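Local coordinates for L-amino acid deaminase (Proteus vulgaris, PDB 5I39), which probably catalyses the FAD-dependent oxidative deamination of L-amino acids, as a membrane-bound member of the DAO family of flavoprotein oxidoreductases, at residues 127-130 against 131-135; 87-90 against 91-94; 154-157 against 158-162; 134-137 against 138-142; 397-400 against 401-404. One frame throughout, in Å; residues are numbered along the deposited sequence. Where two conformers were deposited one is given.

Interaction 1. Residues 127-130 against 131-135; sequences DEED and LVNVR. With EDO (1,2-ethanediol), chain E.
The amides of L131, V132, N133 and V134 bond in turn to the carbonyl oxygens of D127, E128, E129 and D130, each donor four residues beyond its acceptor, with V132 N 2.9 Å from E128 O. The side chains of E129 and N133 lie next to each other and point the same way, E129 CG 4.0 Å from N133 ND2, with carboxylate and amide planes turned 55° apart. Two waters meet N133 ND2: one bridges it to E129 OE2, and the other accepts from ND2 at 2.8 Å while donating to D130 OD1, tying N133 to D130. This is the N-terminal part of helix 128-143, and D127 is its N-cap. D127 OD1 takes the amide hydrogen of D130 in a nearly straight bond, D130 N to D127 OD1 2.8 Å, and so satisfies an amide with no preceding helical carbonyl. D130 is itself held at both oxygens, OD1 by a salt bridge to K87 and OD2 by L126 N. On another side of the helix E128 bends at chi2 (-66°), which brings OE1 to 4.0 Å from L131 CD2. E128 OE2 accepts from O2 of a 1,2-ethanediol, probably from the crystallisation liquor, at 3.1 Å.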
loop_
_atom_site.group_PDB
_atom_site.type_symbol
_atom_site.label_atom_id
_atom_site.label_comp_id
_atom_site.label_asym_id
_atom_site.label_seq_id
_atom_site.Cartn_x
_atom_site.Cartn_y
_atom_site.Cartn_z
ATOM N N ASP A 127 -25.930 -7.130 -4.659
ATOM C CA ASP A 127 -27.215 -7.826 -4.694
ATOM C C ASP A 127 -27.507 -8.410 -3.310
ATOM O O ASP A 127 -26.720 -8.212 -2.379
ATOM C CB ASP A 127 -27.224 -8.898 -5.805
ATOM C CG ASP A 127 -26.036 -9.856 -5.739
ATOM O OD1 ASP A 127 -25.471 -10.084 -4.650
ATOM O OD2 ASP A 127 -25.680 -10.414 -6.800
ATOM N N GLU A 128 -28.638 -9.095 -3.164
ATOM C CA GLU A 128 -29.012 -9.686 -1.872
ATOM C C GLU A 128 -27.974 -10.699 -1.366
ATOM O O GLU A 128 -27.680 -10.724 -0.177
ATOM C CB GLU A 128 -30.407 -10.325 -1.936
ATOM C CG GLU A 128 -31.552 -9.338 -2.165
ATOM C CD GLU A 128 -31.780 -8.349 -1.027
ATOM O OE1 GLU A 128 -31.468 -8.662 0.142
ATOM O OE2 GLU A 128 -32.292 -7.243 -1.303
ATOM N N GLU A 129 -27.406 -11.501 -2.266
ATOM C CA GLU A 129 -26.365 -12.476 -1.908
ATOM C C GLU A 129 -25.118 -11.793 -1.340
ATOM O O GLU A 129 -24.567 -12.228 -0.330
ATOM C CB GLU A 129 -25.983 -13.333 -3.124
ATOM C CG GLU A 129 -24.932 -14.406 -2.844
ATOM C CD GLU A 129 -24.716 -15.356 -4.012
ATOM O OE1 GLU A 129 -25.066 -15.005 -5.159
ATOM O OE2 GLU A 129 -24.187 -16.462 -3.780
ATOM N N ASP A 130 -24.680 -10.725 -1.999
ATOM C CA ASP A 130 -23.532 -9.947 -1.531
ATOM C C ASP A 130 -23.803 -9.363 -0.143
ATOM O O ASP A 130 -22.924 -9.381 0.716
ATOM C CB ASP A 130 -23.206 -8.832 -2.532
ATOM C CG ASP A 130 -21.832 -8.209 -2.313
ATOM O OD1 ASP A 130 -20.900 -8.886 -1.833
ATOM O OD2 ASP A 130 -21.684 -7.016 -2.647
ATOM N N LEU A 131 -25.022 -8.872 0.070
ATOM C CA LEU A 131 -25.440 -8.350 1.372
ATOM C C LEU A 131 -25.414 -9.430 2.458
ATOM O O LEU A 131 -24.953 -9.175 3.572
ATOM C CB LEU A 131 -26.825 -7.701 1.277
ATOM C CG LEU A 131 -27.450 -7.158 2.565
ATOM C CD1 LEU A 131 -26.547 -6.166 3.279
ATOM C CD2 LEU A 131 -28.785 -6.518 2.230
ATOM N N VAL A 132 -25.893 -10.633 2.134
ATOM C CA VAL A 132 -25.781 -11.774 3.055
ATOM C C VAL A 132 -24.311 -12.003 3.415
ATOM O O VAL A 132 -23.965 -12.160 4.586
ATOM C CB VAL A 132 -26.395 -13.071 2.463
ATOM C CG1 VAL A 132 -26.049 -14.292 3.309
ATOM C CG2 VAL A 132 -27.907 -12.945 2.347
ATOM N N ASN A 133 -23.452 -12.014 2.401
ATOM C CA ASN A 133 -22.038 -12.295 2.612
ATOM C C ASN A 133 -21.338 -11.246 3.466
ATOM O O ASN A 133 -20.581 -11.598 4.369
ATOM C CB ASN A 133 -21.321 -12.475 1.275
ATOM C CG ASN A 133 -21.792 -13.708 0.525
ATOM O OD1 ASN A 133 -22.396 -14.612 1.105
ATOM N ND2 ASN A 133 -21.526 -13.746 -0.772
ATOM N N VAL A 134 -21.600 -9.967 3.207
ATOM C CA VAL A 134 -20.973 -8.906 4.014
ATOM C C VAL A 134 -21.503 -8.923 5.453
ATOM O O VAL A 134 -20.737 -8.738 6.394
ATOM C CB VAL A 134 -21.044 -7.488 3.377
ATOM C CG1 VAL A 134 -20.319 -7.477 2.046
ATOM C CG2 VAL A 134 -22.462 -6.972 3.215
ATOM N N ARG A 135 -22.802 -9.158 5.625
ATOM C CA ARG A 135 -23.366 -9.255 6.972
ATOM C C ARG A 135 -22.731 -10.392 7.771
ATOM O O ARG A 135 -22.365 -10.200 8.935
ATOM C CB ARG A 135 -24.884 -9.393 6.934
ATOM C CG ARG A 135 -25.586 -8.060 6.786
ATOM C CD ARG A 135 -27.075 -8.220 6.591
ATOM N NE ARG A 135 -27.804 -7.018 6.994
ATOM C CZ ARG A 135 -28.986 -6.634 6.511
ATOM N NH1 ARG A 135 -29.600 -7.329 5.555
ATOM N NH2 ARG A 135 -29.559 -5.532 6.984
HETATM C C1 EDO E . -28.776 -5.397 -2.412
HETATM O O1 EDO E . -29.342 -5.053 -3.682
HETATM C C2 EDO E . -29.228 -4.398 -1.352
HETATM O O2 EDO E . -30.588 -4.621 -0.956
HETATM O O HOH W 1 -21.554 -16.279 -2.364
HETATM O O HOH W 2 -20.062 -11.572 -1.787
#

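Interaction 2. Residues 87-90 against 91-94; sequences KMPD and ETFL
The ring of P89 is flanked by T92 and E91, which reach it from different directions. T92 comes at an oblique angle, with its OG1 3.5 Å from P89 CD; a chi1 of 55° sets this hydroxyl between the backbone N and the carbonyl carbon, turned back toward the proline. E91 crosses the ring at about a right angle, and a bend at chi2 (75°) brings E91 OE1 to 3.5 Å from P89 CB. M88, a selenomethionine, also slants past T92, SE to OG1 3.8 Å, while its CB rests 3.9 Å from F93 CA. The backbone turns sharply into a helix beneath these groups. P89 O accepts from T92 N at 3.1 Å, the donor standing 49° out of the carbonyl plane, and more weakly from F93 N. One residue on, a water joins D90 O (2.6 Å) to L94 N (2.9 Å), an indirect link across the same spacing as a helical bond. The turn opens helix 90-103, with the M88 side chain about 8 Å from the bound FAD. M88 packs on W375 and T92 on N355 and P356, while helix 128-143 supplies R141, salt-bridged to D90 OD1, and W137, which lies against F93.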
loop_
_atom_site.group_PDB
_atom_site.type_symbol
_atom_site.label_atom_id
_atom_site.label_comp_id
_atom_site.label_asym_id
_atom_site.label_seq_id
_atom_site.Cartn_x
_atom_site.Cartn_y
_atom_site.Cartn_z
ATOM N N LYS A 87 -14.013 -6.981 4.047
ATOM C CA LYS A 87 -13.997 -8.305 3.401
ATOM C C LYS A 87 -12.664 -9.059 3.492
ATOM O O LYS A 87 -12.505 -10.101 2.860
ATOM C CB LYS A 87 -14.451 -8.225 1.930
ATOM C CG LYS A 87 -15.915 -7.889 1.727
ATOM C CD LYS A 87 -16.266 -7.983 0.250
ATOM C CE LYS A 87 -17.760 -7.924 0.004
ATOM N NZ LYS A 87 -18.098 -8.064 -1.437
HETATM N N MSE A 88 -11.709 -8.577 4.285
HETATM C CA MSE A 88 -10.422 -9.276 4.349
HETATM C C MSE A 88 -10.617 -10.615 5.024
HETATM O O MSE A 88 -11.315 -10.705 6.037
HETATM C CB MSE A 88 -9.341 -8.500 5.092
HETATM C CG MSE A 88 -8.895 -7.235 4.357
HETATM SE SE MSE A 88 -8.021 -7.607 2.641
HETATM C CE MSE A 88 -9.077 -6.335 1.575
ATOM N N PRO A 89 -10.007 -11.669 4.484
ATOM C CA PRO A 89 -10.077 -12.971 5.139
ATOM C C PRO A 89 -9.254 -12.986 6.420
ATOM O O PRO A 89 -8.474 -12.061 6.677
ATOM C CB PRO A 89 -9.486 -13.916 4.092
ATOM C CG PRO A 89 -8.510 -13.077 3.359
ATOM C CD PRO A 89 -9.162 -11.726 3.276
ATOM N N ASP A 90 -9.408 -14.039 7.212
ATOM C CA ASP A 90 -8.695 -14.144 8.480
ATOM C C ASP A 90 -7.174 -14.043 8.319
ATOM O O ASP A 90 -6.491 -13.556 9.212
ATOM C CB ASP A 90 -9.060 -15.444 9.199
ATOM C CG ASP A 90 -8.604 -15.455 10.645
ATOM O OD1 ASP A 90 -8.947 -14.502 11.378
ATOM O OD2 ASP A 90 -7.904 -16.409 11.049
ATOM N N GLU A 91 -6.652 -14.478 7.177
ATOM C CA GLU A 91 -5.212 -14.436 6.937
ATOM C C GLU A 91 -4.648 -13.013 6.994
ATOM O O GLU A 91 -3.551 -12.810 7.510
ATOM C CB GLU A 91 -4.866 -15.098 5.595
ATOM C CG GLU A 91 -4.980 -16.625 5.589
ATOM C CD GLU A 91 -6.408 -17.164 5.548
ATOM O OE1 GLU A 91 -7.356 -16.402 5.274
ATOM O OE2 GLU A 91 -6.598 -18.372 5.789
ATOM N N THR A 92 -5.400 -12.040 6.480
ATOM C CA THR A 92 -4.924 -10.658 6.389
ATOM C C THR A 92 -5.738 -9.642 7.191
ATOM O O THR A 92 -5.378 -8.462 7.207
ATOM C CB THR A 92 -4.857 -10.201 4.922
ATOM O OG1 THR A 92 -6.140 -10.389 4.316
ATOM C CG2 THR A 92 -3.794 -10.990 4.160
ATOM N N PHE A 93 -6.793 -10.067 7.887
ATOM C CA PHE A 93 -7.620 -9.095 8.589
ATOM C C PHE A 93 -6.805 -8.270 9.588
ATOM O O PHE A 93 -6.841 -7.038 9.550
ATOM C CB PHE A 93 -8.806 -9.727 9.314
ATOM C CG PHE A 93 -9.565 -8.722 10.119
ATOM C CD1 PHE A 93 -10.473 -7.871 9.501
ATOM C CD2 PHE A 93 -9.279 -8.531 11.464
ATOM C CE1 PHE A 93 -11.132 -6.893 10.225
ATOM C CE2 PHE A 93 -9.929 -7.550 12.193
ATOM C CZ PHE A 93 -10.862 -6.733 11.573
ATOM N N LEU A 94 -6.086 -8.933 10.487
ATOM C CA LEU A 94 -5.340 -8.197 11.513
ATOM C C LEU A 94 -4.209 -7.356 10.919
ATOM O O LEU A 94 -3.929 -6.265 11.393
ATOM C CB LEU A 94 -4.830 -9.128 12.612
ATOM C CG LEU A 94 -5.915 -9.646 13.561
ATOM C CD1 LEU A 94 -5.318 -10.682 14.497
ATOM C CD2 LEU A 94 -6.578 -8.533 14.368
HETATM O O HOH W 3 -6.086 -11.787 11.120
#

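Interaction 3. Residues 154-157 against 158-162; sequences RIIE and GAELN
A strand-to-helix corner is fastened here by a salt bridge between R154, on strand 153-156, and E160, on helix 158-164. The short strand and helix segments run almost perpendicular to each other, at 92°. R154 and E160 approach from opposite directions, and the guanidinium meets the carboxylate end-on with two nitrogens. NH1 of R154 donates to OE1 of E160 at 2.8 Å, with an N-H...O angle of 174°, and NH2 of R154 reaches OE2 of E160, also at 2.8 Å. Both carboxylate oxygens are used on their syn sides and lie close to the guanidinium plane, although the two planar groups are twisted 28° apart. E160 spans the gap with CG anti to the backbone N and an extended chain beyond. R154 NH2 has a second carboxylate partner in E179, so this nitrogen is gripped by two acids, which probably steadies its positive charge. I156 lies beneath the bridge, its CG2 3.4 Å from E160 OE1. Its other branch packs on L161 in the first turn of the helix: CD1 is 3.7 Å from L161 CA and 4.0 Å from L161 CD1. I156, E160 and R154 also touch F177 of the adjacent strand 175-178. The chain turns the corner at G158, whose positive phi glycine adopts readily. At the bend a single water donates to E157 O at 2.7 Å and accepts from E160 N at 2.9 Å.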
loop_
_atom_site.group_PDB
_atom_site.type_symbol
_atom_site.label_atom_id
_atom_site.label_comp_id
_atom_site.label_asym_id
_atom_site.label_seq_id
_atom_site.Cartn_x
_atom_site.Cartn_y
_atom_site.Cartn_z
ATOM N N ARG A 154 -19.872 -1.607 10.042
ATOM C CA ARG A 154 -21.262 -1.932 10.330
ATOM C C ARG A 154 -22.156 -1.554 9.162
ATOM O O ARG A 154 -21.794 -0.718 8.325
ATOM C CB ARG A 154 -21.714 -1.222 11.609
ATOM C CG ARG A 154 -21.577 0.289 11.574
ATOM C CD ARG A 154 -21.773 0.913 12.947
ATOM N NE ARG A 154 -21.370 2.314 12.888
ATOM C CZ ARG A 154 -22.120 3.317 12.430
ATOM N NH1 ARG A 154 -23.383 3.126 12.055
ATOM N NH2 ARG A 154 -21.604 4.542 12.380
ATOM N N ILE A 155 -23.330 -2.173 9.119
ATOM C CA ILE A 155 -24.311 -1.923 8.067
ATOM C C ILE A 155 -25.132 -0.684 8.423
ATOM O O ILE A 155 -25.621 -0.566 9.552
ATOM C CB ILE A 155 -25.248 -3.142 7.886
ATOM C CG1 ILE A 155 -24.456 -4.398 7.479
ATOM C CG2 ILE A 155 -26.365 -2.857 6.882
ATOM C CD1 ILE A 155 -23.829 -4.369 6.100
ATOM N N ILE A 156 -25.295 0.218 7.455
ATOM C CA ILE A 156 -26.079 1.436 7.653
ATOM C C ILE A 156 -27.196 1.600 6.628
ATOM O O ILE A 156 -27.123 1.104 5.501
ATOM C CB ILE A 156 -25.191 2.704 7.686
ATOM C CG1 ILE A 156 -24.478 2.943 6.347
ATOM C CG2 ILE A 156 -24.211 2.608 8.849
ATOM C CD1 ILE A 156 -23.786 4.288 6.264
ATOM N N GLU A 157 -28.228 2.307 7.081
ATOM C CA GLU A 157 -29.422 2.637 6.299
ATOM C C GLU A 157 -29.898 4.013 6.743
ATOM O O GLU A 157 -29.418 4.549 7.738
ATOM C CB GLU A 157 -30.553 1.649 6.583
ATOM C CG GLU A 157 -30.287 0.192 6.238
ATOM C CD GLU A 157 -31.321 -0.731 6.856
ATOM O OE1 GLU A 157 -31.449 -0.732 8.101
ATOM O OE2 GLU A 157 -32.007 -1.452 6.110
ATOM N N GLY A 158 -30.877 4.557 6.031
ATOM C CA GLY A 158 -31.543 5.784 6.466
ATOM C C GLY A 158 -30.645 7.007 6.519
ATOM O O GLY A 158 -29.744 7.158 5.693
ATOM N N ALA A 159 -30.888 7.867 7.506
ATOM C CA ALA A 159 -30.250 9.186 7.584
ATOM C C ALA A 159 -28.727 9.142 7.496
ATOM O O ALA A 159 -28.127 9.928 6.763
ATOM C CB ALA A 159 -30.681 9.906 8.852
ATOM N N GLU A 160 -28.102 8.223 8.227
ATOM C CA GLU A 160 -26.641 8.136 8.222
ATOM C C GLU A 160 -26.103 7.809 6.827
ATOM O O GLU A 160 -25.126 8.406 6.377
ATOM C CB GLU A 160 -26.145 7.107 9.233
ATOM C CG GLU A 160 -24.648 7.193 9.470
ATOM C CD GLU A 160 -24.151 6.273 10.564
ATOM O OE1 GLU A 160 -24.839 5.290 10.921
ATOM O OE2 GLU A 160 -23.041 6.523 11.068
ATOM N N LEU A 161 -26.751 6.872 6.143
ATOM C CA LEU A 161 -26.379 6.538 4.772
ATOM C C LEU A 161 -26.620 7.706 3.818
ATOM O O LEU A 161 -25.768 8.029 2.983
ATOM C CB LEU A 161 -27.142 5.303 4.293
ATOM C CG LEU A 161 -26.867 4.851 2.854
ATOM C CD1 LEU A 161 -25.398 4.525 2.636
ATOM C CD2 LEU A 161 -27.732 3.651 2.514
ATOM N N ASN A 162 -27.786 8.330 3.941
ATOM C CA ASN A 162 -28.146 9.453 3.076
ATOM C C ASN A 162 -27.149 10.603 3.168
ATOM O O ASN A 162 -26.845 11.246 2.161
ATOM C CB ASN A 162 -29.549 9.957 3.412
ATOM C CG ASN A 162 -30.628 8.919 3.148
ATOM O OD1 ASN A 162 -30.442 7.996 2.358
ATOM N ND2 ASN A 162 -31.762 9.064 3.821
HETATM O O HOH W 4 -29.387 6.231 9.859
#

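Interaction 4. Residues 134-137 against 138-142; sequences VRKW and IDERS
W137 and I138 form the close-packed side of this helical turn, their side chains crossing at about a right angle. The indole lies close to the following residue, with CE3 of W137 3.5 Å from I138 N and 3.8 Å from I138 CG1. I138 CG1 lies anti to its own carbonyl carbon (chi1 -61°), which also brings it to 3.3 Å from V134 O. That carbonyl accepts from I138 N, the first of four consecutive i to i+4 bonds in which D139, E140 and R141 bond back to R135, K136 and W137; E140 N to K136 O, at 2.8 Å, is nearly straight. The exposed side is looser. K136 and E140 run alongside each other, but they meet through aliphatic carbon, CG to CG 4.1 Å. Their charged ends stay apart, K136 NZ 5.9 Å from E140 OE2, and E140 OE2 is instead salt-bridged to K143. On another exposed flank, S142 OG donates to D139 O at 2.8 Å, a serine hydroxyl reaching back three residues. R141 bends at chi2 and chi3; its NH1 donates to V145 O, and it makes a cation-pi contact with F93 of helix 90-103. W137 NE1 donates to M88 O in the loop before that helix, while V134 and I138 rest on I155 of strand 153-156 and I138 also touches T153.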
loop_
_atom_site.group_PDB
_atom_site.type_symbol
_atom_site.label_atom_id
_atom_site.label_comp_id
_atom_site.label_asym_id
_atom_site.label_seq_id
_atom_site.Cartn_x
_atom_site.Cartn_y
_atom_site.Cartn_z
ATOM N N VAL A 134 -21.600 -9.967 3.207
ATOM C CA VAL A 134 -20.973 -8.906 4.014
ATOM C C VAL A 134 -21.503 -8.923 5.453
ATOM O O VAL A 134 -20.737 -8.738 6.394
ATOM C CB VAL A 134 -21.044 -7.488 3.377
ATOM C CG1 VAL A 134 -20.319 -7.477 2.046
ATOM C CG2 VAL A 134 -22.462 -6.972 3.215
ATOM N N ARG A 135 -22.802 -9.158 5.625
ATOM C CA ARG A 135 -23.366 -9.255 6.972
ATOM C C ARG A 135 -22.731 -10.392 7.771
ATOM O O ARG A 135 -22.365 -10.200 8.935
ATOM C CB ARG A 135 -24.884 -9.393 6.934
ATOM C CG ARG A 135 -25.586 -8.060 6.786
ATOM C CD ARG A 135 -27.075 -8.220 6.591
ATOM N NE ARG A 135 -27.804 -7.018 6.994
ATOM C CZ ARG A 135 -28.986 -6.634 6.511
ATOM N NH1 ARG A 135 -29.600 -7.329 5.555
ATOM N NH2 ARG A 135 -29.559 -5.532 6.984
ATOM N N LYS A 136 -22.558 -11.550 7.137
ATOM C CA LYS A 136 -21.888 -12.672 7.796
ATOM C C LYS A 136 -20.445 -12.313 8.160
ATOM O O LYS A 136 -19.980 -12.634 9.252
ATOM C CB LYS A 136 -21.905 -13.932 6.926
ATOM C CG LYS A 136 -21.376 -15.163 7.652
ATOM C CD LYS A 136 -21.317 -16.397 6.774
ATOM C CE LYS A 136 -20.780 -17.579 7.565
ATOM N NZ LYS A 136 -20.678 -18.815 6.745
ATOM N N TRP A 137 -19.746 -11.665 7.233
ATOM C CA TRP A 137 -18.363 -11.248 7.452
ATOM C C TRP A 137 -18.243 -10.330 8.678
ATOM O O TRP A 137 -17.382 -10.540 9.533
ATOM C CB TRP A 137 -17.802 -10.584 6.182
ATOM C CG TRP A 137 -16.360 -10.236 6.302
ATOM C CD1 TRP A 137 -15.295 -11.040 6.024
ATOM C CD2 TRP A 137 -15.821 -9.000 6.772
ATOM N NE1 TRP A 137 -14.121 -10.378 6.288
ATOM C CE2 TRP A 137 -14.415 -9.123 6.749
ATOM C CE3 TRP A 137 -16.388 -7.791 7.194
ATOM C CZ2 TRP A 137 -13.568 -8.085 7.143
ATOM C CZ3 TRP A 137 -15.544 -6.759 7.589
ATOM C CH2 TRP A 137 -14.150 -6.917 7.563
ATOM N N ILE A 138 -19.130 -9.343 8.778
ATOM C CA ILE A 138 -19.114 -8.420 9.921
ATOM C C ILE A 138 -19.475 -9.147 11.224
ATOM O O ILE A 138 -18.806 -8.970 12.241
ATOM C CB ILE A 138 -20.050 -7.211 9.713
ATOM C CG1 ILE A 138 -19.622 -6.393 8.483
ATOM C CG2 ILE A 138 -20.018 -6.303 10.939
ATOM C CD1 ILE A 138 -20.617 -5.338 8.046
ATOM N N ASP A 139 -20.538 -9.948 11.184
ATOM C CA ASP A 139 -20.967 -10.718 12.357
ATOM C C ASP A 139 -19.821 -11.587 12.868
ATOM O O ASP A 139 -19.452 -11.509 14.046
ATOM C CB ASP A 139 -22.188 -11.588 12.034
ATOM C CG ASP A 139 -22.741 -12.317 13.261
ATOM O OD1 ASP A 139 -22.307 -12.034 14.398
ATOM O OD2 ASP A 139 -23.619 -13.184 13.088
ATOM N N GLU A 140 -19.247 -12.396 11.985
ATOM C CA GLU A 140 -18.159 -13.287 12.386
ATOM C C GLU A 140 -16.975 -12.532 12.988
ATOM O O GLU A 140 -16.431 -12.947 14.011
ATOM C CB GLU A 140 -17.709 -14.156 11.207
ATOM C CG GLU A 140 -18.717 -15.232 10.822
ATOM C CD GLU A 140 -18.994 -16.216 11.947
ATOM O OE1 GLU A 140 -18.040 -16.654 12.618
ATOM O OE2 GLU A 140 -20.175 -16.541 12.173
ATOM N N ARG A 141 -16.587 -11.414 12.382
ATOM C CA ARG A 141 -15.473 -10.641 12.930
ATOM C C ARG A 141 -15.825 -10.023 14.293
ATOM O O ARG A 141 -15.011 -10.058 15.215
ATOM C CB ARG A 141 -14.993 -9.576 11.940
ATOM C CG ARG A 141 -13.763 -8.792 12.390
ATOM C CD ARG A 141 -12.602 -9.660 12.868
ATOM N NE ARG A 141 -12.085 -10.556 11.833
ATOM C CZ ARG A 141 -11.053 -11.386 11.995
ATOM N NH1 ARG A 141 -10.393 -11.445 13.152
ATOM N NH2 ARG A 141 -10.670 -12.162 10.986
ATOM N N SER A 142 -17.049 -9.517 14.436
ATOM C CA SER A 142 -17.494 -8.939 15.710
ATOM C C SER A 142 -17.458 -9.943 16.867
ATOM O O SER A 142 -17.201 -9.568 18.003
ATOM C CB SER A 142 -18.903 -8.332 15.585
ATOM O OG SER A 142 -19.934 -9.305 15.667
#

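Interaction 5. Residues 397-400 against 401-404; sequences VLDP and KPFS
This is a tight proline-rich turn near the C terminus, beyond helix 376-392, in which D399 and P400 are held against K401, P402 and F403. D399 folds its carboxylate forward over the next residues: CG is anti to the backbone N (chi1 180°), and OD1 accepts from K401 N at 3.1 Å. The amide approaches from above the carboxylate, 57° out of its plane. The aliphatic part of K401 passes the same oxygen, CB to D399 OD1 3.5 Å, but the two charges do not meet, since K401 NZ is 6.2 Å from D399 OD1. The D399 side chain crosses that of P402 at about a right angle, with OD2 3.7 Å from P402 CD. P402 has no N-H to offer D399 O, and P402 CD sits 3.4 Å from that oxygen instead. The F403 ring comes to it as well, CE2 to D399 O 3.4 Å. In the backbone F403 N bonds to P400 O at 3.0 Å, and S404 N bonds in turn to K401 O. F403 is buried: its ring packs on L386 of helix 376-392 and on I358 of strand 357-360, with whose backbone it also hydrogen-bonds. S404 OG holds Y406 N farther along. The bond from D399 OD1 to the amide two residues on is an Asx turn, here running directly into the short 3-10 turn 401-403.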
loop_
_atom_site.group_PDB
_atom_site.type_symbol
_atom_site.label_atom_id
_atom_site.label_comp_id
_atom_site.label_asym_id
_atom_site.label_seq_id
_atom_site.Cartn_x
_atom_site.Cartn_y
_atom_site.Cartn_z
ATOM N N VAL A 397 5.225 -10.539 15.308
ATOM C CA VAL A 397 4.063 -9.710 15.679
ATOM C C VAL A 397 2.715 -10.342 15.303
ATOM O O VAL A 397 1.735 -10.215 16.037
ATOM C CB VAL A 397 4.179 -8.272 15.100
ATOM C CG1 VAL A 397 4.211 -8.262 13.571
ATOM C CG2 VAL A 397 3.063 -7.373 15.629
ATOM N N LEU A 398 2.671 -11.005 14.153
ATOM C CA LEU A 398 1.493 -11.756 13.730
ATOM C C LEU A 398 1.941 -13.133 13.286
ATOM O O LEU A 398 3.130 -13.365 13.048
ATOM C CB LEU A 398 0.755 -11.037 12.586
ATOM C CG LEU A 398 0.027 -9.724 12.908
ATOM C CD1 LEU A 398 -0.537 -9.113 11.634
ATOM C CD2 LEU A 398 -1.083 -9.913 13.932
ATOM N N ASP A 399 0.972 -14.042 13.195
ATOM C CA ASP A 399 1.186 -15.387 12.665
ATOM C C ASP A 399 1.791 -15.289 11.260
ATOM O O ASP A 399 1.137 -14.769 10.358
ATOM C CB ASP A 399 -0.155 -16.136 12.616
ATOM C CG ASP A 399 -0.036 -17.558 12.074
ATOM O OD1 ASP A 399 1.091 -18.076 11.898
ATOM O OD2 ASP A 399 -1.100 -18.164 11.824
ATOM N N PRO A 400 3.048 -15.753 11.085
ATOM C CA PRO A 400 3.686 -15.632 9.771
ATOM C C PRO A 400 3.344 -16.743 8.774
ATOM O O PRO A 400 3.666 -16.607 7.594
ATOM C CB PRO A 400 5.176 -15.670 10.111
ATOM C CG PRO A 400 5.255 -16.533 11.316
ATOM C CD PRO A 400 3.962 -16.364 12.070
ATOM N N LYS A 401 2.705 -17.824 9.227
ATOM C CA LYS A 401 2.422 -18.975 8.358
ATOM C C LYS A 401 1.635 -18.624 7.084
ATOM O O LYS A 401 2.011 -19.068 6.000
ATOM C CB LYS A 401 1.746 -20.102 9.153
ATOM C CG LYS A 401 2.701 -20.789 10.114
ATOM C CD LYS A 401 2.026 -21.910 10.888
ATOM C CE LYS A 401 3.003 -22.608 11.822
ATOM N NZ LYS A 401 3.955 -23.501 11.102
ATOM N N PRO A 402 0.576 -17.791 7.191
ATOM C CA PRO A 402 -0.159 -17.436 5.966
ATOM C C PRO A 402 0.608 -16.558 4.968
ATOM O O PRO A 402 0.133 -16.362 3.853
ATOM C CB PRO A 402 -1.387 -16.679 6.495
ATOM C CG PRO A 402 -1.504 -17.061 7.924
ATOM C CD PRO A 402 -0.097 -17.260 8.389
ATOM N N PHE A 403 1.763 -16.026 5.370
ATOM C CA PHE A 403 2.590 -15.183 4.501
ATOM C C PHE A 403 3.868 -15.878 4.034
ATOM O O PHE A 403 4.673 -15.280 3.325
ATOM C CB PHE A 403 2.949 -13.884 5.226
ATOM C CG PHE A 403 1.793 -13.262 5.954
ATOM C CD1 PHE A 403 0.618 -12.960 5.283
ATOM C CD2 PHE A 403 1.876 -12.981 7.315
ATOM C CE1 PHE A 403 -0.453 -12.389 5.952
ATOM C CE2 PHE A 403 0.810 -12.410 7.988
ATOM C CZ PHE A 403 -0.357 -12.112 7.307
ATOM N N SER A 404 4.027 -17.150 4.388
ATOM C CA SER A 404 5.235 -17.893 4.058
ATOM C C SER A 404 5.369 -18.122 2.558
ATOM O O SER A 404 4.384 -18.371 1.860
ATOM C CB SER A 404 5.229 -19.248 4.767
ATOM O OG SER A 404 6.330 -20.046 4.364
#

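How the interactions relate
All five contacts are local, so none closes a long loop and none nests in another. From the N terminus, interaction 2 turns the chain into helix 90-103. Interactions 1 and 4 then follow along helix 128-143, overlapping at V134 and R135: the capped beginning and the latter half of one helix. Interaction 3 comes after it, where strand 153-156 bends into helix 158-164, and its I155 lies on the face of helix 128-143. Interaction 5, far along the chain, returns to interaction 2, with P402 and F403 against E91 and L398 against L94. Interaction 2 thus touches 1, 4 and 5, and joins the C-terminal turn to helix 128-143, while 3 and 5 stay about 21 Å apart at their nearest atoms.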